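Local coordinates for ferritin light chain (Trichoplusia ni, PDB 1Z6O), which forms, with heavy chains, the 24-subunit shell of a secreted iron-storage protein and probably helps nucleate its ferrihydrite core, at residues Thr39-Tyr44 / Ala160-Glu165; Asp89-Val94 / Met101-His106; Ala45-Glu50 / Gln133-Glu138; Lys77-Glu82 / Ala172-Thr177; Ser73-Lys78 / Glu124-Ala129. One frame throughout, in Å; residues are numbered along the deposited sequence.

Interaction 1 (Thr39-Tyr44 / Ala160-Glu165); sequences TELQAY and AQYLEE. With CA (calcium ion), chain Z; FE (Fe (III) ion), chain Y.
Leu41 and Tyr44 of helix 37-61 face Tyr162 and Leu163 of helix 157-190 across the core of the ferritin four-helix bundle. The closer part is aromatic-aliphatic: CE2 of Tyr44 lies 4.2 Å from CD2 of Leu163, whose methyl approaches the ring obliquely. Chi1 of Tyr44, at -161°, turns the ring away from its own backbone nitrogen and inward, and its hydroxyl is hydrogen-bonded to the carbonyl of Leu136. The second meeting is looser, with Leu41 CD1 at the edge of the Tyr162 ring, near its plane, and 4.4 Å from CE2. The Tyr162 hydroxyl is hydrogen-bonded to Asp89, and the ring stacks on His93. All four touching residues are buried.

On the side of segment 160-165 turned from residues 39-44, the side chains are polar and none touches that segment. Here Gln161, Glu164 and Glu165 turn toward metal ions shared with two neighbouring copies of this light chain, Gln161 and Glu164 of both copies completing the calcium site and Glu165 of both sharing the iron. Glu165 OE2 reaches an iron(III) ion at 2.2 Å, while Gln161 OE1 and Glu164 OE1 bind the calcium ion at 2.5 Å and 2.2 Å.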
# COMPACT_ATOMS: atom_id res chain seq x y z
N THR A 39 -25.72 25.44 47.53
CA THR A 39 -24.99 24.82 48.63
C THR A 39 -25.09 23.30 48.56
O THR A 39 -24.14 22.60 48.92
CB THR A 39 -25.50 25.32 50.02
OG1 THR A 39 -26.92 25.13 50.10
CG2 THR A 39 -25.19 26.81 50.19
N GLU A 40 -26.23 22.78 48.11
CA GLU A 40 -26.36 21.32 48.00
C GLU A 40 -25.38 20.76 46.96
O GLU A 40 -24.84 19.67 47.14
CB GLU A 40 -27.79 20.92 47.60
CG GLU A 40 -28.79 21.10 48.73
CD GLU A 40 -28.49 20.20 49.93
OE1 GLU A 40 -28.76 20.65 51.07
OE2 GLU A 40 -28.01 19.06 49.74
N LEU A 41 -25.15 21.49 45.88
CA LEU A 41 -24.21 21.01 44.86
C LEU A 41 -22.81 20.95 45.47
O LEU A 41 -22.05 20.02 45.21
CB LEU A 41 -24.24 21.93 43.64
CG LEU A 41 -23.52 21.34 42.41
CD1 LEU A 41 -24.24 20.05 41.96
CD2 LEU A 41 -23.49 22.37 41.27
N GLN A 42 -22.45 21.95 46.27
CA GLN A 42 -21.14 21.94 46.92
C GLN A 42 -21.04 20.74 47.87
O GLN A 42 -20.01 20.06 47.91
CB GLN A 42 -20.92 23.22 47.73
CG GLN A 42 -20.76 24.47 46.86
CD GLN A 42 -20.65 25.72 47.71
OE1 GLN A 42 -19.90 25.75 48.67
NE2 GLN A 42 -21.39 26.76 47.35
N ALA A 43 -22.09 20.48 48.64
CA ALA A 43 -22.08 19.34 49.56
C ALA A 43 -22.04 18.01 48.79
O ALA A 43 -21.59 16.99 49.31
CB ALA A 43 -23.32 19.38 50.49
N TYR A 44 -22.53 18.01 47.55
CA TYR A 44 -22.53 16.79 46.73
C TYR A 44 -21.09 16.48 46.29
O TYR A 44 -20.71 15.31 46.19
CB TYR A 44 -23.45 16.99 45.51
CG TYR A 44 -23.90 15.69 44.84
CD1 TYR A 44 -24.23 14.56 45.61
CD2 TYR A 44 -24.09 15.62 43.47
CE1 TYR A 44 -24.74 13.40 45.00
CE2 TYR A 44 -24.60 14.47 42.85
CZ TYR A 44 -24.92 13.36 43.63
OH TYR A 44 -25.44 12.23 43.02
N ALA A 160 -30.67 20.86 36.76
CA ALA A 160 -31.46 19.64 36.56
C ALA A 160 -30.92 18.78 35.41
O ALA A 160 -30.75 17.57 35.56
CB ALA A 160 -32.94 19.99 36.31
N GLN A 161 -30.66 19.40 34.26
CA GLN A 161 -30.15 18.65 33.10
C GLN A 161 -28.74 18.12 33.37
O GLN A 161 -28.40 17.02 32.94
CB GLN A 161 -30.15 19.55 31.85
CG GLN A 161 -29.38 18.97 30.65
CD GLN A 161 -30.12 17.88 29.86
OE1 GLN A 161 -31.08 17.24 30.33
NE2 GLN A 161 -29.65 17.64 28.64
N TYR A 162 -27.93 18.90 34.08
CA TYR A 162 -26.57 18.45 34.43
C TYR A 162 -26.67 17.17 35.28
O TYR A 162 -25.98 16.18 35.02
CB TYR A 162 -25.85 19.55 35.23
CG TYR A 162 -24.54 19.11 35.87
CD1 TYR A 162 -23.48 18.63 35.09
CD2 TYR A 162 -24.35 19.22 37.24
CE1 TYR A 162 -22.25 18.27 35.69
CE2 TYR A 162 -23.14 18.87 37.84
CZ TYR A 162 -22.10 18.39 37.06
OH TYR A 162 -20.92 18.05 37.67
N LEU A 163 -27.54 17.17 36.29
CA LEU A 163 -27.71 15.98 37.12
C LEU A 163 -28.27 14.81 36.31
O LEU A 163 -27.81 13.68 36.45
CB LEU A 163 -28.65 16.27 38.30
CG LEU A 163 -28.10 17.26 39.35
CD1 LEU A 163 -29.21 17.66 40.32
CD2 LEU A 163 -26.92 16.60 40.10
N GLU A 164 -29.25 15.08 35.46
CA GLU A 164 -29.86 14.04 34.64
C GLU A 164 -28.83 13.35 33.75
O GLU A 164 -28.77 12.13 33.69
CB GLU A 164 -30.97 14.63 33.75
CG GLU A 164 -32.23 15.00 34.56
CD GLU A 164 -33.24 15.83 33.77
OE1 GLU A 164 -33.09 16.01 32.54
OE2 GLU A 164 -34.21 16.31 34.39
N GLU A 165 -28.02 14.16 33.07
CA GLU A 165 -27.02 13.65 32.14
C GLU A 165 -25.77 13.02 32.76
O GLU A 165 -25.31 11.97 32.32
CB GLU A 165 -26.57 14.78 31.22
CG GLU A 165 -27.63 15.32 30.28
CD GLU A 165 -27.84 14.42 29.08
OE1 GLU A 165 -26.87 13.72 28.71
OE2 GLU A 165 -28.94 14.42 28.49
CA CA Z . -33.30 16.03 30.30
FE FE Y . -28.97 13.92 26.36

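Interaction 2 (Asp89-Val94 / Met101-His106); sequences DIIKHV and MNFDQH
The Phe103 ring carries the CG methylene of Met101 on one face, 3.7 Å above the plane and displaced toward the rim, while Ile91 reaches it obliquely, CD1 lying 3.8 Å from CZ. The His106 ring has the Asp104 carbonyl oxygen over one face, within the same loop. Met101 packs beside Phe103 against the same isoleucine: its CG is 4.0 Å from Ile91 CG1, and the two side chains run roughly perpendicular. Ile91 can serve both partners because its CG1 branch, beside the backbone nitrogen at chi1 -72°, extends toward the loop. An alanine at Ile91 would lack this branch and is likely to leave the Phe103 ring and the Met101 methylene with a gap beside them. One turn on, Val94 CG1 lies 3.9 Å from Met101 N.

The loop is shaped by its own polar bonds. Asn102 OD1 accepts from Asp104 N at 2.9 Å, the N-H coming from above the carbonyl plane and not on a lone pair, an Asx turn within the type I beta turn from Asn102 to Gln105. Gln105 NE2 gives a nearly straight bond (174°) to a lone pair of His106 O, in the carbonyl plane. Alanines of a heavy chain pack on Ile91 and Phe103. The two side-chain bonds described stay within the loop; between these segments the contact is buried and mainly apolar, so it probably depends on shape fit more than on directed bonds.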
# COMPACT_ATOMS: atom_id res chain seq x y z
N ASP A 89 -15.35 17.25 38.70
CA ASP A 89 -16.36 17.73 37.76
C ASP A 89 -17.39 18.63 38.46
O ASP A 89 -17.79 19.67 37.93
CB ASP A 89 -17.09 16.56 37.10
CG ASP A 89 -17.97 17.01 35.94
OD1 ASP A 89 -19.21 16.98 36.06
OD2 ASP A 89 -17.41 17.41 34.90
N ILE A 90 -17.84 18.23 39.65
CA ILE A 90 -18.83 19.05 40.37
C ILE A 90 -18.22 20.38 40.80
O ILE A 90 -18.86 21.43 40.71
CB ILE A 90 -19.38 18.30 41.61
CG1 ILE A 90 -20.18 17.07 41.15
CG2 ILE A 90 -20.31 19.24 42.43
CD1 ILE A 90 -20.40 16.04 42.28
N ILE A 91 -16.98 20.35 41.28
CA ILE A 91 -16.30 21.59 41.68
C ILE A 91 -16.25 22.53 40.48
O ILE A 91 -16.50 23.73 40.60
CB ILE A 91 -14.86 21.30 42.18
CG1 ILE A 91 -14.92 20.62 43.56
CG2 ILE A 91 -14.04 22.61 42.24
CD1 ILE A 91 -13.56 20.05 44.02
N LYS A 92 -15.93 21.99 39.31
CA LYS A 92 -15.87 22.82 38.11
C LYS A 92 -17.26 23.35 37.73
O LYS A 92 -17.38 24.47 37.24
CB LYS A 92 -15.28 22.04 36.93
CG LYS A 92 -13.76 21.80 37.08
CD LYS A 92 -13.22 20.96 35.93
CE LYS A 92 -11.69 20.83 36.02
NZ LYS A 92 -11.15 19.92 34.96
N HIS A 93 -18.31 22.56 37.97
CA HIS A 93 -19.65 23.04 37.64
C HIS A 93 -20.08 24.17 38.58
O HIS A 93 -20.71 25.15 38.16
CB HIS A 93 -20.69 21.90 37.73
CG HIS A 93 -21.92 22.19 36.94
ND1 HIS A 93 -22.03 21.87 35.60
CD2 HIS A 93 -23.07 22.84 37.26
CE1 HIS A 93 -23.19 22.32 35.13
NE2 HIS A 93 -23.83 22.92 36.12
N VAL A 94 -19.75 24.02 39.86
CA VAL A 94 -20.04 25.04 40.87
C VAL A 94 -19.42 26.38 40.43
O VAL A 94 -20.07 27.44 40.48
CB VAL A 94 -19.45 24.62 42.26
CG1 VAL A 94 -19.36 25.82 43.22
CG2 VAL A 94 -20.33 23.51 42.88
N MET A 101 -16.50 26.97 45.60
CA MET A 101 -16.57 25.74 46.36
C MET A 101 -16.18 25.96 47.82
O MET A 101 -15.21 26.64 48.12
CB MET A 101 -15.64 24.70 45.72
CG MET A 101 -15.60 23.37 46.42
SD MET A 101 -17.24 22.57 46.44
CE MET A 101 -16.94 21.32 47.66
N ASN A 102 -16.96 25.39 48.73
CA ASN A 102 -16.69 25.47 50.16
C ASN A 102 -16.63 24.01 50.61
O ASN A 102 -17.64 23.31 50.59
CB ASN A 102 -17.85 26.20 50.87
CG ASN A 102 -17.75 26.13 52.38
OD1 ASN A 102 -16.87 25.49 52.95
ND2 ASN A 102 -18.69 26.80 53.05
N PHE A 103 -15.45 23.53 51.00
CA PHE A 103 -15.33 22.12 51.38
C PHE A 103 -15.93 21.73 52.72
O PHE A 103 -15.89 20.56 53.10
CB PHE A 103 -13.86 21.68 51.33
CG PHE A 103 -13.30 21.65 49.93
CD1 PHE A 103 -12.81 22.81 49.35
CD2 PHE A 103 -13.32 20.48 49.19
CE1 PHE A 103 -12.33 22.81 48.03
CE2 PHE A 103 -12.85 20.47 47.87
CZ PHE A 103 -12.36 21.63 47.30
N ASP A 104 -16.50 22.68 53.44
CA ASP A 104 -17.12 22.36 54.72
C ASP A 104 -18.63 22.56 54.65
O ASP A 104 -19.30 22.66 55.68
CB ASP A 104 -16.55 23.24 55.83
CG ASP A 104 -16.54 22.54 57.19
OD1 ASP A 104 -17.37 21.62 57.40
OD2 ASP A 104 -15.72 22.91 58.05
N GLN A 105 -19.17 22.63 53.44
CA GLN A 105 -20.61 22.83 53.28
C GLN A 105 -21.36 21.55 53.58
O GLN A 105 -21.01 20.48 53.10
CB GLN A 105 -20.93 23.29 51.85
CG GLN A 105 -22.40 23.57 51.63
CD GLN A 105 -22.93 24.66 52.56
OE1 GLN A 105 -22.43 25.78 52.55
NE2 GLN A 105 -23.93 24.32 53.37
N HIS A 106 -22.42 21.66 54.37
CA HIS A 106 -23.21 20.49 54.71
C HIS A 106 -24.52 20.47 53.94
O HIS A 106 -25.01 21.51 53.50
CB HIS A 106 -23.50 20.48 56.22
CG HIS A 106 -22.27 20.35 57.05
ND1 HIS A 106 -21.47 19.23 57.03
CD2 HIS A 106 -21.67 21.22 57.90
CE1 HIS A 106 -20.43 19.41 57.83
NE2 HIS A 106 -20.53 20.62 58.37

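Interaction 3 (Ala45-Glu50 / Gln133-Glu138); sequences AKLHLE and QKELAE
In the antiparallel pair formed by helices 37-61 and 122-148, Leu136 inserts one methyl between Leu47 and His48. The short segment axes approach to 11.3 Å, with 168° between their directions. CD2 of Leu136 sits 3.6 Å from CD2 of Leu47, and Leu47 CG is nearly as near. The same methyl lies over one face of the His48 imidazole as a CH-pi contact, 3.9 Å from the ring centroid and 14° off the normal, somewhat toward the rim. CE1 is its closest ring atom, at 3.8 Å.

The contact lies in the interior of the ferritin four-helix bundle, close to the centre of this chain, where Phe167 of helix 157-190 and Ile90 of helix 70-96 also reach His48. The imidazole is fixed in rotation from within its own helix: ND1 is hydrogen-bonded to the carbonyl of Tyr44, whose ring also meets it edge to face.

Toward the outside the contact becomes polar. Glu135, its CG anti to the backbone nitrogen (chi1 175°) and its chain extended beyond, carries its carboxylate past Leu47, OE1 lying 4.2 Å from CD1, and forms a salt bridge with Arg51.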
# COMPACT_ATOMS: atom_id res chain seq x y z
N ALA A 45 -20.30 17.51 46.02
CA ALA A 45 -18.89 17.29 45.65
C ALA A 45 -18.20 16.68 46.87
O ALA A 45 -17.38 15.77 46.76
CB ALA A 45 -18.21 18.62 45.28
N LYS A 46 -18.54 17.20 48.05
CA LYS A 46 -17.94 16.71 49.29
C LYS A 46 -18.30 15.25 49.56
O LYS A 46 -17.47 14.47 50.03
CB LYS A 46 -18.41 17.60 50.45
CG LYS A 46 -17.93 17.17 51.82
CD LYS A 46 -18.51 18.09 52.89
CE LYS A 46 -18.38 17.50 54.27
NZ LYS A 46 -18.95 18.42 55.29
N LEU A 47 -19.54 14.87 49.26
CA LEU A 47 -19.96 13.48 49.47
C LEU A 47 -19.18 12.56 48.52
O LEU A 47 -18.72 11.49 48.92
CB LEU A 47 -21.47 13.33 49.22
CG LEU A 47 -22.07 11.92 49.36
CD1 LEU A 47 -21.82 11.37 50.77
CD2 LEU A 47 -23.58 12.00 49.08
N HIS A 48 -19.01 12.98 47.26
CA HIS A 48 -18.25 12.15 46.32
C HIS A 48 -16.80 12.04 46.77
O HIS A 48 -16.18 10.99 46.64
CB HIS A 48 -18.28 12.72 44.90
CG HIS A 48 -19.53 12.38 44.14
ND1 HIS A 48 -20.70 13.11 44.25
CD2 HIS A 48 -19.80 11.38 43.26
CE1 HIS A 48 -21.63 12.57 43.48
NE2 HIS A 48 -21.11 11.52 42.87
N LEU A 49 -16.25 13.13 47.29
CA LEU A 49 -14.85 13.12 47.73
C LEU A 49 -14.66 12.11 48.86
O LEU A 49 -13.73 11.30 48.85
CB LEU A 49 -14.46 14.53 48.20
CG LEU A 49 -13.06 14.71 48.79
CD1 LEU A 49 -11.99 14.24 47.78
CD2 LEU A 49 -12.86 16.19 49.14
N GLU A 50 -15.54 12.17 49.86
CA GLU A 50 -15.47 11.26 50.99
C GLU A 50 -15.65 9.82 50.52
O GLU A 50 -14.91 8.93 50.94
CB GLU A 50 -16.55 11.60 52.03
CG GLU A 50 -16.35 13.01 52.60
CD GLU A 50 -17.54 13.51 53.43
OE1 GLU A 50 -18.68 13.04 53.21
OE2 GLU A 50 -17.33 14.41 54.27
N GLN A 133 -24.26 3.81 47.03
CA GLN A 133 -24.62 4.27 45.68
C GLN A 133 -26.08 4.75 45.69
O GLN A 133 -26.41 5.74 45.04
CB GLN A 133 -24.39 3.16 44.64
CG GLN A 133 -22.89 2.89 44.38
CD GLN A 133 -22.21 4.04 43.65
OE1 GLN A 133 -21.16 4.55 44.06
NE2 GLN A 133 -22.81 4.46 42.56
N LYS A 134 -26.96 4.06 46.43
CA LYS A 134 -28.35 4.52 46.51
C LYS A 134 -28.39 5.89 47.18
O LYS A 134 -29.21 6.74 46.82
CB LYS A 134 -29.21 3.54 47.32
CG LYS A 134 -29.54 2.24 46.58
CD LYS A 134 -30.56 1.41 47.38
CE LYS A 134 -30.86 0.09 46.65
NZ LYS A 134 -31.98 -0.67 47.29
N GLU A 135 -27.52 6.11 48.16
CA GLU A 135 -27.48 7.41 48.84
C GLU A 135 -27.03 8.49 47.84
O GLU A 135 -27.59 9.59 47.81
CB GLU A 135 -26.54 7.38 50.06
CG GLU A 135 -26.37 8.77 50.71
CD GLU A 135 -25.44 8.76 51.92
OE1 GLU A 135 -24.32 8.21 51.84
OE2 GLU A 135 -25.83 9.33 52.97
N LEU A 136 -26.01 8.20 47.03
CA LEU A 136 -25.57 9.18 46.03
C LEU A 136 -26.70 9.47 45.05
O LEU A 136 -26.91 10.62 44.63
CB LEU A 136 -24.36 8.66 45.25
CG LEU A 136 -23.01 8.63 45.99
CD1 LEU A 136 -21.99 7.82 45.19
CD2 LEU A 136 -22.52 10.07 46.17
N ALA A 137 -27.43 8.43 44.67
CA ALA A 137 -28.53 8.57 43.71
C ALA A 137 -29.68 9.38 44.29
O ALA A 137 -30.25 10.24 43.62
CB ALA A 137 -29.02 7.19 43.25
N GLU A 138 -30.05 9.10 45.54
CA GLU A 138 -31.16 9.83 46.15
C GLU A 138 -30.77 11.27 46.45
O GLU A 138 -31.63 12.16 46.48
CB GLU A 138 -31.65 9.09 47.41
CG GLU A 138 -32.35 7.78 47.01
CD GLU A 138 -32.86 6.98 48.19
OE1 GLU A 138 -32.47 7.29 49.34
OE2 GLU A 138 -33.65 6.02 47.97

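Interaction 4 (Lys77-Glu82 / Ala172-Thr177); sequences KKLSDE and AEKIRT
Charge pairing between Glu82 and Lys174 joins helices 70-96 and 157-190 of the four-helix bundle. The ammonium NZ donates to Glu82 OE1 at 2.6 Å in a salt bridge, although the exact position of OE1, and with it this short distance, is doubtful. Lys174 spans the gap by stretching fully, every torsion from chi2 outward near 180°, and the two side chains meet from opposite directions.

A water adds a second polar link: it donates to the carbonyl oxygen of Leu79 at 2.9 Å and accepts a weak bond from Lys174 NZ. The remaining van der Waals contact is slight: CD2 of Leu79 lies 4.2 Å from the same NZ, while Gln133 of helix 122-148 touches both residues.

On the other side of helix 70-96, Asp81 forms a salt bridge with Arg68 of a heavy chain. The link between these two segments centres on one lysine nitrogen, and the nearby carboxylate would probably favour its charged form.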
# COMPACT_ATOMS: atom_id res chain seq x y z
N LYS A 77 -12.03 -0.11 43.22
CA LYS A 77 -11.09 0.85 42.67
C LYS A 77 -11.81 1.68 41.59
O LYS A 77 -11.60 2.89 41.46
CB LYS A 77 -9.89 0.11 42.08
CG LYS A 77 -8.91 0.98 41.32
CD LYS A 77 -8.32 2.06 42.20
CE LYS A 77 -7.23 2.80 41.42
NZ LYS A 77 -6.88 4.07 42.08
N LYS A 78 -12.65 1.02 40.81
CA LYS A 78 -13.40 1.73 39.77
C LYS A 78 -14.39 2.72 40.41
O LYS A 78 -14.52 3.85 39.94
CB LYS A 78 -14.14 0.73 38.88
CG LYS A 78 -14.96 1.39 37.78
CD LYS A 78 -15.54 0.35 36.82
CE LYS A 78 -16.34 1.03 35.72
NZ LYS A 78 -16.92 0.04 34.76
N LEU A 79 -15.09 2.29 41.45
CA LEU A 79 -16.02 3.19 42.15
C LEU A 79 -15.25 4.39 42.73
O LEU A 79 -15.74 5.52 42.71
CB LEU A 79 -16.72 2.45 43.30
CG LEU A 79 -17.76 1.40 42.91
CD1 LEU A 79 -18.36 0.80 44.18
CD2 LEU A 79 -18.86 2.03 42.05
N SER A 80 -14.06 4.13 43.26
CA SER A 80 -13.23 5.21 43.82
C SER A 80 -12.79 6.20 42.75
O SER A 80 -12.93 7.42 42.92
CB SER A 80 -11.97 4.62 44.50
OG SER A 80 -11.15 5.68 44.99
N ASP A 81 -12.26 5.68 41.64
CA ASP A 81 -11.80 6.54 40.55
C ASP A 81 -12.96 7.37 39.98
O ASP A 81 -12.79 8.55 39.66
CB ASP A 81 -11.18 5.72 39.40
CG ASP A 81 -9.84 5.07 39.78
OD1 ASP A 81 -9.21 5.46 40.79
OD2 ASP A 81 -9.41 4.16 39.04
N GLU A 82 -14.13 6.76 39.83
CA GLU A 82 -15.28 7.50 39.31
C GLU A 82 -15.72 8.60 40.26
O GLU A 82 -16.03 9.71 39.83
CB GLU A 82 -16.45 6.54 39.03
CG GLU A 82 -16.07 5.48 37.99
CD GLU A 82 -17.19 4.50 37.66
OE1 GLU A 82 -17.89 4.03 38.58
OE2 GLU A 82 -17.35 4.19 36.45
N ALA A 172 -28.69 4.39 37.95
CA ALA A 172 -29.60 3.25 37.83
C ALA A 172 -28.85 1.98 37.42
O ALA A 172 -29.12 0.90 37.94
CB ALA A 172 -30.72 3.55 36.83
N GLU A 173 -27.92 2.11 36.49
CA GLU A 173 -27.14 0.96 36.03
C GLU A 173 -26.25 0.41 37.14
O GLU A 173 -26.17 -0.81 37.34
CB GLU A 173 -26.23 1.36 34.86
CG GLU A 173 -26.97 1.78 33.59
CD GLU A 173 -27.75 0.64 32.97
OE1 GLU A 173 -27.27 -0.51 33.03
OE2 GLU A 173 -28.83 0.90 32.40
N LYS A 174 -25.56 1.29 37.86
CA LYS A 174 -24.67 0.85 38.94
C LYS A 174 -25.43 0.17 40.06
O LYS A 174 -24.98 -0.84 40.61
CB LYS A 174 -23.89 2.02 39.54
CG LYS A 174 -22.72 2.53 38.72
CD LYS A 174 -21.98 3.61 39.52
CE LYS A 174 -20.75 4.13 38.78
NZ LYS A 174 -20.02 5.18 39.57
N ILE A 175 -26.57 0.74 40.44
CA ILE A 175 -27.36 0.19 41.52
C ILE A 175 -27.92 -1.17 41.11
O ILE A 175 -27.91 -2.11 41.90
CB ILE A 175 -28.47 1.19 41.92
CG1 ILE A 175 -27.82 2.36 42.68
CG2 ILE A 175 -29.56 0.50 42.76
CD1 ILE A 175 -28.72 3.60 42.81
N ARG A 176 -28.39 -1.29 39.87
CA ARG A 176 -28.93 -2.57 39.42
C ARG A 176 -27.82 -3.63 39.41
O ARG A 176 -28.03 -4.78 39.79
CB ARG A 176 -29.53 -2.43 38.02
CG ARG A 176 -29.93 -3.78 37.38
CD ARG A 176 -30.96 -4.56 38.23
NE ARG A 176 -31.29 -5.83 37.56
CZ ARG A 176 -30.55 -6.93 37.62
NH1 ARG A 176 -29.42 -6.94 38.33
NH2 ARG A 176 -30.89 -8.00 36.92
N THR A 177 -26.62 -3.24 38.98
CA THR A 177 -25.49 -4.17 38.94
C THR A 177 -25.13 -4.66 40.35
O THR A 177 -24.98 -5.87 40.57
CB THR A 177 -24.25 -3.50 38.30
OG1 THR A 177 -24.55 -3.20 36.94
CG2 THR A 177 -23.03 -4.44 38.35
O HOH W 1 -18.56 5.96 42.46

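Interaction 5 (Ser73-Lys78 / Glu124-Ala129); sequences SKLFKK and EALAKA
Phe76 and Ala129 mark the closest backbone approach, 8.4 Å between their CA atoms, of two helical segments that run the same way, 19° apart. The axes of these segments come no closer than 12.0 Å, and Phe76 bridges much of that separation. Its CG stands opposite the carbonyl carbon about the first torsion (chi1 -80°), which carries the ring to the facing helix. There CE2 touches Ala129 CB at 3.9 Å and CZ touches Ala125 CB at 4.0 Å. The carbonyl oxygen of Ala125 meets the ring edge in its plane, 3.6 Å from CZ. Leu75 of the same helix places CD2 over the centre of one ring face, while its CD1 is 4.0 Å from Leu126 CD2. A serine in place of Phe76 would probably open a gap beside Ala125 and Ala129 and leave Leu75 CD2 without the ring face it packs on. This parallel pair belongs to the ferritin four-helix bundle, its helices 70-96 and 122-148 being successive and joined by a long crossover.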
# COMPACT_ATOMS: atom_id res chain seq x y z
N SER A 73 -11.55 -6.05 44.52
CA SER A 73 -10.68 -4.89 44.62
C SER A 73 -10.85 -3.98 43.40
O SER A 73 -10.92 -2.75 43.52
CB SER A 73 -9.23 -5.36 44.78
OG SER A 73 -8.40 -4.26 45.06
N LYS A 74 -10.93 -4.58 42.22
CA LYS A 74 -11.11 -3.83 40.98
C LYS A 74 -12.45 -3.09 40.97
O LYS A 74 -12.56 -1.96 40.48
CB LYS A 74 -11.04 -4.79 39.79
CG LYS A 74 -11.10 -4.13 38.43
CD LYS A 74 -11.03 -5.18 37.32
CE LYS A 74 -10.97 -4.54 35.94
NZ LYS A 74 -10.99 -5.56 34.86
N LEU A 75 -13.49 -3.74 41.50
CA LEU A 75 -14.82 -3.13 41.57
C LEU A 75 -14.75 -1.85 42.40
O LEU A 75 -15.25 -0.79 41.99
CB LEU A 75 -15.82 -4.12 42.19
CG LEU A 75 -17.29 -3.68 42.35
CD1 LEU A 75 -18.19 -4.90 42.53
CD2 LEU A 75 -17.43 -2.76 43.55
N PHE A 76 -14.13 -1.93 43.57
CA PHE A 76 -14.03 -0.76 44.43
C PHE A 76 -13.09 0.31 43.91
O PHE A 76 -13.32 1.50 44.11
CB PHE A 76 -13.62 -1.16 45.85
CG PHE A 76 -14.77 -1.69 46.66
CD1 PHE A 76 -14.90 -3.05 46.90
CD2 PHE A 76 -15.74 -0.81 47.13
CE1 PHE A 76 -16.01 -3.55 47.61
CE2 PHE A 76 -16.85 -1.29 47.85
CZ PHE A 76 -16.98 -2.66 48.09
N LYS A 77 -12.03 -0.11 43.22
CA LYS A 77 -11.09 0.85 42.67
C LYS A 77 -11.81 1.68 41.59
O LYS A 77 -11.60 2.89 41.46
CB LYS A 77 -9.89 0.11 42.08
CG LYS A 77 -8.91 0.98 41.32
CD LYS A 77 -8.32 2.06 42.20
CE LYS A 77 -7.23 2.80 41.42
NZ LYS A 77 -6.88 4.07 42.08
N LYS A 78 -12.65 1.02 40.81
CA LYS A 78 -13.40 1.73 39.77
C LYS A 78 -14.39 2.72 40.41
O LYS A 78 -14.52 3.85 39.94
CB LYS A 78 -14.14 0.73 38.88
CG LYS A 78 -14.96 1.39 37.78
CD LYS A 78 -15.54 0.35 36.82
CE LYS A 78 -16.34 1.03 35.72
NZ LYS A 78 -16.92 0.04 34.76
N GLU A 124 -21.14 -8.33 52.87
CA GLU A 124 -21.22 -7.06 53.59
C GLU A 124 -20.69 -5.90 52.76
O GLU A 124 -21.27 -4.81 52.76
CB GLU A 124 -20.37 -7.06 54.87
CG GLU A 124 -20.85 -7.86 56.04
CD GLU A 124 -19.88 -7.74 57.22
OE1 GLU A 124 -18.66 -8.02 57.03
OE2 GLU A 124 -20.33 -7.37 58.32
N ALA A 125 -19.56 -6.12 52.10
CA ALA A 125 -18.94 -5.06 51.29
C ALA A 125 -19.84 -4.64 50.13
O ALA A 125 -19.97 -3.45 49.85
CB ALA A 125 -17.56 -5.53 50.76
N LEU A 126 -20.43 -5.61 49.44
CA LEU A 126 -21.32 -5.29 48.33
C LEU A 126 -22.58 -4.58 48.84
O LEU A 126 -23.09 -3.67 48.18
CB LEU A 126 -21.73 -6.56 47.57
CG LEU A 126 -20.64 -7.30 46.80
CD1 LEU A 126 -21.20 -8.63 46.31
CD2 LEU A 126 -20.17 -6.48 45.63
N ALA A 127 -23.08 -5.01 49.99
CA ALA A 127 -24.27 -4.39 50.58
C ALA A 127 -24.00 -2.92 50.89
O ALA A 127 -24.85 -2.06 50.66
CB ALA A 127 -24.68 -5.12 51.87
N LYS A 128 -22.83 -2.64 51.45
CA LYS A 128 -22.47 -1.27 51.78
C LYS A 128 -22.28 -0.46 50.49
O LYS A 128 -22.66 0.70 50.43
CB LYS A 128 -21.18 -1.23 52.60
CG LYS A 128 -20.90 0.13 53.27
CD LYS A 128 -21.96 0.41 54.35
CE LYS A 128 -21.53 1.47 55.37
NZ LYS A 128 -21.47 2.86 54.83
N ALA A 129 -21.67 -1.07 49.47
CA ALA A 129 -21.49 -0.35 48.21
C ALA A 129 -22.87 -0.01 47.64
O ALA A 129 -23.10 1.10 47.15
CB ALA A 129 -20.70 -1.22 47.21

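From the N terminus, helix 37-61 provides the first halves of interactions 1 and 3. Interaction 1 closes the widest loop, by joining it to helix 157-190; interaction 3, with helix 122-148, is nested inside. Helix 70-96 then starts interactions 5 and 4, whose segments overlap at Lys77 and Lys78: 5 ends on helix 122-148 and 4 on helix 157-190. Interaction 4 crosses both 1 and 3, whereas 5 nests within each of them. Interaction 2 closes the shortest loop, nested inside all the others, and lays the connection after helix 70-96 against that helix. Together the contacts tie all four long helices into one bundle.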